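Local coordinates for nuclear transport factor 2 family protein (Rhodopseudomonas palustris, PDB 3DM8) that is of unknown function but belongs to the SnoaL-like branch of the NTF2 superfamily and may act as an isomerase, at residues A[18-23]-A[59-64]; A[38-43]-A[127-132]. One frame throughout, in Å; residues are numbered along the deposited sequence. Where two conformers were deposited one is given.

Contact 1. Residues A[18-23]-A[59-64]; sequences NDRQTE and VCRQIA
Arg-20 reaches across from the end of helix 5-19 and lays its guanidinium over Ala-64 on helix 53-66. The apolar part of the contact is mainly the methyl of Ala-64: its CB sits 3.3 Å from Arg-20 NE and 3.6 Å from Arg-20 CZ, over one face of the flat group but displaced toward its rim. Arg-61 CG adds to it, standing in plane at the edge of the same guanidinium. Arg-20 is the first residue to leave the helix, with positive phi (53°), and its chain bends at both chi2 and chi3, folding back so that the guanidinium arrives at the neighbouring helix. Ala-64 also packs on Leu-17 of helix 5-19.

The polar part gathers at NH1. Arg-61 O lies obliquely to the group, 3.5 Å from Arg-20 NH1. A water accepts from both arginines, from Arg-61 NH1 at 3.0 Å and, weakly, from Arg-20 NH1 at 3.3 Å.

Asp-65 forms a salt bridge with NH1 of each arginine, OD1 to Arg-20 and OD2 to Arg-61; Glu-58 OE2 makes a salt bridge with Arg-61 NH2. The two cations, 5.1 Å apart between Arg-20 NH1 and Arg-61 NH1, can therefore probably share this surface patch at little cost, their charges offset by Asp-65 and Glu-58, with the water only a weak link between them.

Contact 2. Residues A[38-43]-A[127-132]; sequences YGPIDM and DLVEQA
Met-43 and Val-129 have the nearest CA atoms across the two segments, 8.0 Å apart, so the loop after strand 33-38 and helix 125-133 meet through side chains. Residues 41-43 take helical backbone angles without the regular helical bonds; a turn is closed by Met-43 N to Pro-40 O at 3.1 Å, and it brings Pro-40 and Met-43 to bear on the same helix.

Val-129 receives both. Its CG2 branch lies 3.9 Å from Pro-40 CG, at the corner of the proline ring, where the ring and the valine lie side by side, running opposite ways. The same CG2 is 4.0 Å from Met-43 SD, and CG1 stands a little farther from that sulfur. Met-43 has CG anti to its backbone N (chi1 -166°) and is extended beyond it, a straight arm that crosses Val-129 at a slant and carries its methyl on toward Ala-132, where the modelled separation is too short to be trusted.

Phe-126 of the second subunit packs on both Pro-40 and Val-129, so the pair also borders the dimer interface. With proline, thioether and valine as its surfaces, the contact rests on apolar packing, which joins the loop to the C-terminal helix without directional polar bonds between them.

From the N terminus, helix 5-19 ends in the turn that starts contact 1; the chain then passes through strand 33-38 and the loop 38-43, the first half of contact 2, before helix 53-66 closes contact 1 over 35 intervening residues. The sheet strands from 67-79 to 115-123 follow, and helix 125-133 closes contact 2 over 83. The segments alternate, so the two loops cross rather than nest. Contact 1 joins two helices of the helical layer at the surface; contact 2 ties the loop between strands 33-38 and 48-51 to the C-terminal helix. Their centres are 20 Å apart, and the nearest atoms, about 9 Å apart, do not touch.

Contact 1. Residues A[18-23]-A[59-64]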
ATOM      1  N   ASN A  18     -20.422  -8.883  -3.334  1.00 19.00           N
ATOM      2  CA  ASN A  18     -21.188  -8.806  -4.571  1.00 20.39           C
ATOM      3  C   ASN A  18     -22.527  -9.471  -4.454  1.00 20.00           C
ATOM      4  O   ASN A  18     -23.558  -8.955  -4.939  1.00 20.16           O
ATOM      5  CB  ASN A  18     -20.390  -9.289  -5.778  1.00 21.03           C
ATOM      6  CG  ASN A  18     -19.697  -8.120  -6.482  1.00 23.54           C
ATOM      7  OD1 ASN A  18     -19.334  -7.137  -5.825  1.00 24.62           O
ATOM      8  ND2 ASN A  18     -19.556  -8.197  -7.801  1.00 28.17           N
ATOM      9  N   ASP A  19     -22.554 -10.594  -3.754  1.00 19.89           N
ATOM     10  CA  ASP A  19     -23.806 -11.398  -3.699  1.00 19.72           C
ATOM     11  C   ASP A  19     -24.508 -11.341  -2.354  1.00 19.62           C
ATOM     12  O   ASP A  19     -25.555 -11.963  -2.157  1.00 19.43           O
ATOM     13  CB  ASP A  19     -23.537 -12.866  -4.064  1.00 20.45           C
ATOM     14  CG  ASP A  19     -23.057 -13.033  -5.477  1.00 23.91           C
ATOM     15  OD1 ASP A  19     -21.934 -13.525  -5.693  1.00 29.41           O
ATOM     16  OD2 ASP A  19     -23.788 -12.639  -6.395  1.00 30.05           O
ATOM     17  N   ARG A  20     -23.918 -10.596  -1.437  1.00 18.87           N
ATOM     18  CA  ARG A  20     -24.389 -10.506  -0.049  1.00 18.50           C
ATOM     19  C   ARG A  20     -24.549 -11.862   0.620  1.00 18.25           C
ATOM     20  O   ARG A  20     -25.460 -12.073   1.416  1.00 18.45           O
ATOM     21  CB  ARG A  20     -25.701  -9.744   0.061  1.00 19.59           C
ATOM     22  CG  ARG A  20     -25.769  -8.592  -0.831  1.00 21.05           C
ATOM     23  CD  ARG A  20     -24.668  -7.592  -0.560  1.00 24.91           C
ATOM     24  NE  ARG A  20     -24.581  -7.134   0.826  1.00 26.16           N
ATOM     25  CZ  ARG A  20     -25.142  -6.012   1.295  1.00 27.32           C
ATOM     26  NH1 ARG A  20     -24.952  -5.654   2.555  1.00 27.69           N
ATOM     27  NH2 ARG A  20     -25.891  -5.260   0.516  1.00 26.74           N
ATOM     28  N   GLN A  21     -23.678 -12.784   0.248  1.00 17.82           N
ATOM     29  CA  GLN A  21     -23.617 -14.107   0.856  1.00 18.19           C
ATOM     30  C   GLN A  21     -22.353 -14.172   1.694  1.00 17.94           C
ATOM     31  O   GLN A  21     -21.266 -14.252   1.153  1.00 17.17           O
ATOM     32  CB  GLN A  21     -23.559 -15.190  -0.223  1.00 18.75           C
ATOM     33  CG  GLN A  21     -24.803 -15.364  -1.060  1.00 23.18           C
ATOM     34  CD  GLN A  21     -24.513 -16.063  -2.396  1.00 29.84           C
ATOM     35  OE1 GLN A  21     -23.380 -16.521  -2.664  1.00 35.57           O
ATOM     36  NE2 GLN A  21     -25.520 -16.112  -3.253  1.00 32.23           N
ATOM     37  N   THR A  22     -22.526 -14.162   3.012  1.00 18.25           N
ATOM     38  CA  THR A  22     -21.422 -13.906   3.952  1.00 18.80           C
ATOM     39  C   THR A  22     -20.951 -15.115   4.730  1.00 18.95           C
ATOM     40  O   THR A  22     -20.035 -15.039   5.530  1.00 18.98           O
ATOM     41  CB  THR A  22     -21.774 -12.787   4.955  1.00 19.95           C
ATOM     42  OG1 THR A  22     -22.815 -13.227   5.834  1.00 19.16           O
ATOM     43  CG2 THR A  22     -22.167 -11.514   4.219  1.00 18.27           C
ATOM     44  N   GLU A  23     -21.526 -16.271   4.441  1.00 20.30           N
ATOM     45  CA  GLU A  23     -21.205 -17.459   5.253  1.00 20.10           C
ATOM     46  C   GLU A  23     -19.740 -17.872   5.124  1.00 19.83           C
ATOM     47  O   GLU A  23     -19.116 -18.230   6.123  1.00 17.89           O
ATOM     48  CB  GLU A  23     -22.130 -18.629   4.930  1.00 22.36           C
ATOM     49  CG  GLU A  23     -23.613 -18.305   5.129  1.00 25.42           C
ATOM     50  CD  GLU A  23     -24.197 -17.280   4.095  1.00 30.01           C
ATOM     51  OE1 GLU A  23     -23.829 -17.282   2.891  1.00 29.87           O
ATOM     52  OE2 GLU A  23     -25.067 -16.470   4.515  1.00 36.90           O
ATOM     53  N   VAL A  59     -17.783  -4.062   9.013  1.00 12.46           N
ATOM     54  CA  VAL A  59     -17.071  -3.330   7.947  1.00 12.25           C
ATOM     55  C   VAL A  59     -17.461  -3.863   6.566  1.00 12.70           C
ATOM     56  O   VAL A  59     -17.742  -3.121   5.647  1.00 13.23           O
ATOM     57  CB  VAL A  59     -15.547  -3.365   8.156  1.00 13.00           C
ATOM     58  CG1 VAL A  59     -14.726  -2.988   6.887  1.00 12.52           C
ATOM     59  CG2 VAL A  59     -15.163  -2.507   9.362  1.00 12.34           C
ATOM     60  N   CYS A  60     -17.425  -5.193   6.420  1.00 13.82           N
ATOM     61  CA  CYS A  60     -17.631  -5.789   5.125  1.00 14.23           C
ATOM     62  C   CYS A  60     -19.077  -5.624   4.669  1.00 13.61           C
ATOM     63  O   CYS A  60     -19.333  -5.495   3.471  1.00 13.69           O
ATOM     64  CB  CYS A  60     -17.202  -7.261   5.090  1.00 14.13           C
ATOM     65  SG  CYS A  60     -15.399  -7.440   5.239  1.00 16.23           S
ATOM     66  N   ARG A  61     -19.987  -5.557   5.635  1.00 13.88           N
ATOM     67  CA  ARG A  61     -21.432  -5.344   5.351  1.00 12.39           C
ATOM     68  C   ARG A  61     -21.640  -3.921   4.806  1.00 13.25           C
ATOM     69  O   ARG A  61     -22.335  -3.700   3.833  1.00 11.84           O
ATOM     70  CB  ARG A  61     -22.306  -5.551   6.591  1.00 13.34           C
ATOM     71  CG  ARG A  61     -23.791  -5.342   6.361  1.00 16.54           C
ATOM     72  CD  ARG A  61     -24.588  -5.175   7.694  1.00 22.03           C
ATOM     73  NE  ARG A  61     -24.283  -3.907   8.335  1.00 22.33           N
ATOM     74  CZ  ARG A  61     -24.619  -2.731   7.822  1.00 24.94           C
ATOM     75  NH1 ARG A  61     -25.276  -2.702   6.691  1.00 27.95           N
ATOM     76  NH2 ARG A  61     -24.305  -1.591   8.430  1.00 26.74           N
ATOM     77  N   GLN A  62     -21.006  -2.979   5.467  1.00 13.16           N
ATOM     78  CA  GLN A  62     -21.062  -1.583   5.042  1.00 14.02           C
ATOM     79  C   GLN A  62     -20.449  -1.373   3.656  1.00 13.62           C
ATOM     80  O   GLN A  62     -20.974  -0.640   2.822  1.00 13.74           O
ATOM     81  CB  GLN A  62     -20.342  -0.715   6.043  1.00 14.51           C
ATOM     82  CG  GLN A  62     -21.008  -0.652   7.371  1.00 16.30           C
ATOM     83  CD  GLN A  62     -20.143   0.102   8.373  1.00 22.04           C
ATOM     84  OE1 GLN A  62     -19.062  -0.329   8.740  1.00 27.12           O
ATOM     85  NE2 GLN A  62     -20.618   1.247   8.797  1.00 26.33           N
ATOM     86  N   ILE A  63     -19.333  -2.028   3.401  1.00 13.42           N
ATOM     87  CA  ILE A  63     -18.702  -1.946   2.072  1.00 13.62           C
ATOM     88  C   ILE A  63     -19.634  -2.569   1.021  1.00 12.97           C
ATOM     89  O   ILE A  63     -19.819  -2.010  -0.043  1.00 14.16           O
ATOM     90  CB  ILE A  63     -17.300  -2.656   2.004  1.00 12.48           C
ATOM     91  CG1 ILE A  63     -16.318  -1.912   2.890  1.00 13.52           C
ATOM     92  CG2 ILE A  63     -16.814  -2.693   0.565  1.00 12.05           C
ATOM     93  CD1 ILE A  63     -14.990  -2.670   3.166  1.00 15.08           C
ATOM     94  N   ALA A  64     -20.210  -3.730   1.327  1.00 12.97           N
ATOM     95  CA  ALA A  64     -21.098  -4.427   0.373  1.00 14.21           C
ATOM     96  C   ALA A  64     -22.280  -3.547  -0.022  1.00 15.68           C
ATOM     97  O   ALA A  64     -22.773  -3.569  -1.145  1.00 16.77           O
ATOM     98  CB  ALA A  64     -21.616  -5.726   0.962  1.00 13.28           C
TER
HETATM   99  O   HOH W   1     -26.898  -4.382   4.882  1.00 35.73           O

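Contact 2. Residues A[38-43]-A[127-132]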
ATOM      1  N   TYR A  38      -6.423   1.745   6.213  1.00 14.76           N
ATOM      2  CA  TYR A  38      -6.043   3.129   6.490  1.00 15.59           C
ATOM      3  C   TYR A  38      -6.717   4.055   5.497  1.00 15.59           C
ATOM      4  O   TYR A  38      -6.366   4.125   4.334  1.00 17.03           O
ATOM      5  CB  TYR A  38      -4.516   3.314   6.469  1.00 15.76           C
ATOM      6  CG  TYR A  38      -3.861   2.489   7.555  1.00 16.99           C
ATOM      7  CD1 TYR A  38      -3.205   1.309   7.245  1.00 18.07           C
ATOM      8  CD2 TYR A  38      -3.960   2.847   8.892  1.00 19.00           C
ATOM      9  CE1 TYR A  38      -2.642   0.533   8.193  1.00 17.93           C
ATOM     10  CE2 TYR A  38      -3.376   2.045   9.877  1.00 21.95           C
ATOM     11  CZ  TYR A  38      -2.726   0.876   9.497  1.00 19.93           C
ATOM     12  OH  TYR A  38      -2.115   0.027  10.398  1.00 24.18           O
ATOM     13  N   GLY A  39      -7.665   4.834   6.001  1.00 15.09           N
ATOM     14  CA  GLY A  39      -8.305   5.831   5.161  1.00 14.49           C
ATOM     15  C   GLY A  39      -9.246   6.710   5.958  1.00 15.06           C
ATOM     16  O   GLY A  39      -9.402   6.522   7.158  1.00 14.51           O
ATOM     17  N   PRO A  40      -9.857   7.682   5.298  1.00 15.90           N
ATOM     18  CA  PRO A  40     -10.520   8.766   6.015  1.00 16.51           C
ATOM     19  C   PRO A  40     -11.898   8.382   6.470  1.00 16.47           C
ATOM     20  O   PRO A  40     -12.828   8.308   5.668  1.00 16.29           O
ATOM     21  CB  PRO A  40     -10.611   9.888   4.980  1.00 16.59           C
ATOM     22  CG  PRO A  40     -10.465   9.296   3.701  1.00 15.29           C
ATOM     23  CD  PRO A  40      -9.745   7.948   3.862  1.00 16.56           C
ATOM     24  N   ILE A  41     -12.028   8.192   7.776  1.00 17.29           N
ATOM     25  CA  ILE A  41     -13.252   7.614   8.335  1.00 16.50           C
ATOM     26  C   ILE A  41     -14.392   8.600   8.265  1.00 17.22           C
ATOM     27  O   ILE A  41     -15.539   8.203   8.396  1.00 17.06           O
ATOM     28  CB  ILE A  41     -13.111   7.068   9.769  1.00 18.02           C
ATOM     29  CG1 ILE A  41     -12.792   8.145  10.781  1.00 19.80           C
ATOM     30  CG2 ILE A  41     -12.107   5.908   9.835  1.00 17.59           C
ATOM     31  CD1 ILE A  41     -12.863   7.638  12.155  1.00 24.08           C
ATOM     32  N   ASP A  42     -14.080   9.883   8.058  1.00 17.27           N
ATOM     33  CA  ASP A  42     -15.137  10.909   7.972  0.50 17.85           C
ATOM     34  C   ASP A  42     -15.950  10.722   6.714  1.00 17.07           C
ATOM     35  O   ASP A  42     -17.157  10.995   6.683  1.00 18.16           O
ATOM     36  CB  ASP A  42     -14.577  12.334   7.989  0.50 18.32           C
ATOM     37  CG  ASP A  42     -13.977  12.705   9.308  0.50 20.52           C
ATOM     38  OD1 ASP A  42     -14.159  11.949  10.289  0.50 22.70           O
ATOM     39  OD2 ASP A  42     -13.313  13.753   9.347  0.50 24.08           O
ATOM     40  N   MET A  43     -15.286  10.276   5.676  1.00 16.05           N
ATOM     41  CA  MET A  43     -15.950   9.968   4.427  1.00 16.33           C
ATOM     42  C   MET A  43     -16.418   8.527   4.361  1.00 15.94           C
ATOM     43  O   MET A  43     -17.515   8.242   3.885  1.00 15.07           O
ATOM     44  CB  MET A  43     -15.055  10.199   3.240  1.00 17.84           C
ATOM     45  CG  MET A  43     -15.896  10.190   2.009  1.00 20.73           C
ATOM     46  SD  MET A  43     -15.093  10.950   0.645  1.00 28.33           S
ATOM     47  CE  MET A  43     -16.041  10.313  -0.743  1.00 30.65           C
ATOM     48  N   ASP A 127      -6.802   9.810  -4.310  1.00 17.92           N
ATOM     49  CA  ASP A 127      -7.407   9.518  -5.611  1.00 18.70           C
ATOM     50  C   ASP A 127      -8.821   9.018  -5.394  1.00 17.46           C
ATOM     51  O   ASP A 127      -9.765   9.420  -6.104  1.00 18.92           O
ATOM     52  CB  ASP A 127      -6.599   8.492  -6.383  1.00 18.49           C
ATOM     53  CG  ASP A 127      -7.055   8.358  -7.792  1.00 21.07           C
ATOM     54  OD1 ASP A 127      -7.278   7.228  -8.220  1.00 29.42           O
ATOM     55  OD2 ASP A 127      -7.181   9.379  -8.477  1.00 28.25           O
ATOM     56  N   LEU A 128      -8.996   8.228  -4.336  1.00 17.51           N
ATOM     57  CA  LEU A 128     -10.336   7.662  -4.022  1.00 16.95           C
ATOM     58  C   LEU A 128     -11.294   8.800  -3.699  1.00 16.93           C
ATOM     59  O   LEU A 128     -12.414   8.880  -4.228  1.00 18.08           O
ATOM     60  CB  LEU A 128     -10.305   6.663  -2.839  1.00 16.77           C
ATOM     61  CG  LEU A 128     -11.592   6.159  -2.194  1.00 15.61           C
ATOM     62  CD1 LEU A 128     -12.606   5.553  -3.187  1.00 17.55           C
ATOM     63  CD2 LEU A 128     -11.332   5.149  -1.009  1.00 16.87           C
ATOM     64  N   VAL A 129     -10.853   9.706  -2.836  1.00 17.75           N
ATOM     65  CA  VAL A 129     -11.730  10.807  -2.353  1.00 18.02           C
ATOM     66  C   VAL A 129     -12.068  11.694  -3.537  1.00 19.52           C
ATOM     67  O   VAL A 129     -13.201  12.140  -3.691  1.00 19.75           O
ATOM     68  CB  VAL A 129     -11.120  11.661  -1.174  1.00 17.31           C
ATOM     69  CG1 VAL A 129     -11.859  13.015  -1.048  1.00 18.04           C
ATOM     70  CG2 VAL A 129     -11.143  10.897   0.158  1.00 17.67           C
ATOM     71  N   GLU A 130     -11.074  11.969  -4.374  1.00 20.63           N
ATOM     72  CA  GLU A 130     -11.309  12.822  -5.533  1.00 22.06           C
ATOM     73  C   GLU A 130     -12.347  12.247  -6.464  1.00 22.18           C
ATOM     74  O   GLU A 130     -13.254  12.960  -6.979  1.00 21.29           O
ATOM     75  CB  GLU A 130     -10.039  13.093  -6.314  1.00 24.21           C
ATOM     76  CG  GLU A 130      -9.136  14.073  -5.597  1.00 27.64           C
ATOM     77  CD  GLU A 130      -8.555  15.150  -6.503  1.00 31.57           C
ATOM     78  OE1 GLU A 130      -8.184  14.838  -7.667  1.00 33.47           O
ATOM     79  OE2 GLU A 130      -8.438  16.311  -6.028  1.00 30.26           O
ATOM     80  N   GLN A 131     -12.214  10.952  -6.703  1.00 20.36           N
ATOM     81  CA  GLN A 131     -13.152  10.264  -7.606  1.00 20.18           C
ATOM     82  C   GLN A 131     -14.552  10.239  -7.034  1.00 20.32           C
ATOM     83  O   GLN A 131     -15.545  10.429  -7.767  1.00 20.69           O
ATOM     84  CB  GLN A 131     -12.706   8.833  -7.871  1.00 20.42           C
ATOM     85  CG  GLN A 131     -11.534   8.670  -8.766  1.00 20.69           C
ATOM     86  CD  GLN A 131     -11.218   7.193  -8.914  1.00 21.22           C
ATOM     87  OE1 GLN A 131     -11.890   6.468  -9.665  1.00 18.35           O
ATOM     88  NE2 GLN A 131     -10.218   6.729  -8.176  1.00 19.36           N
ATOM     89  N   ALA A 132     -14.642  10.052  -5.721  1.00 19.72           N
ATOM     90  CA  ALA A 132     -15.957   9.967  -5.049  1.00 20.99           C
ATOM     91  C   ALA A 132     -16.682  11.328  -5.054  1.00 21.93           C
ATOM     92  O   ALA A 132     -17.923  11.395  -5.198  1.00 23.21           O
ATOM     93  CB  ALA A 132     -15.810   9.421  -3.604  1.00 20.27           C
TER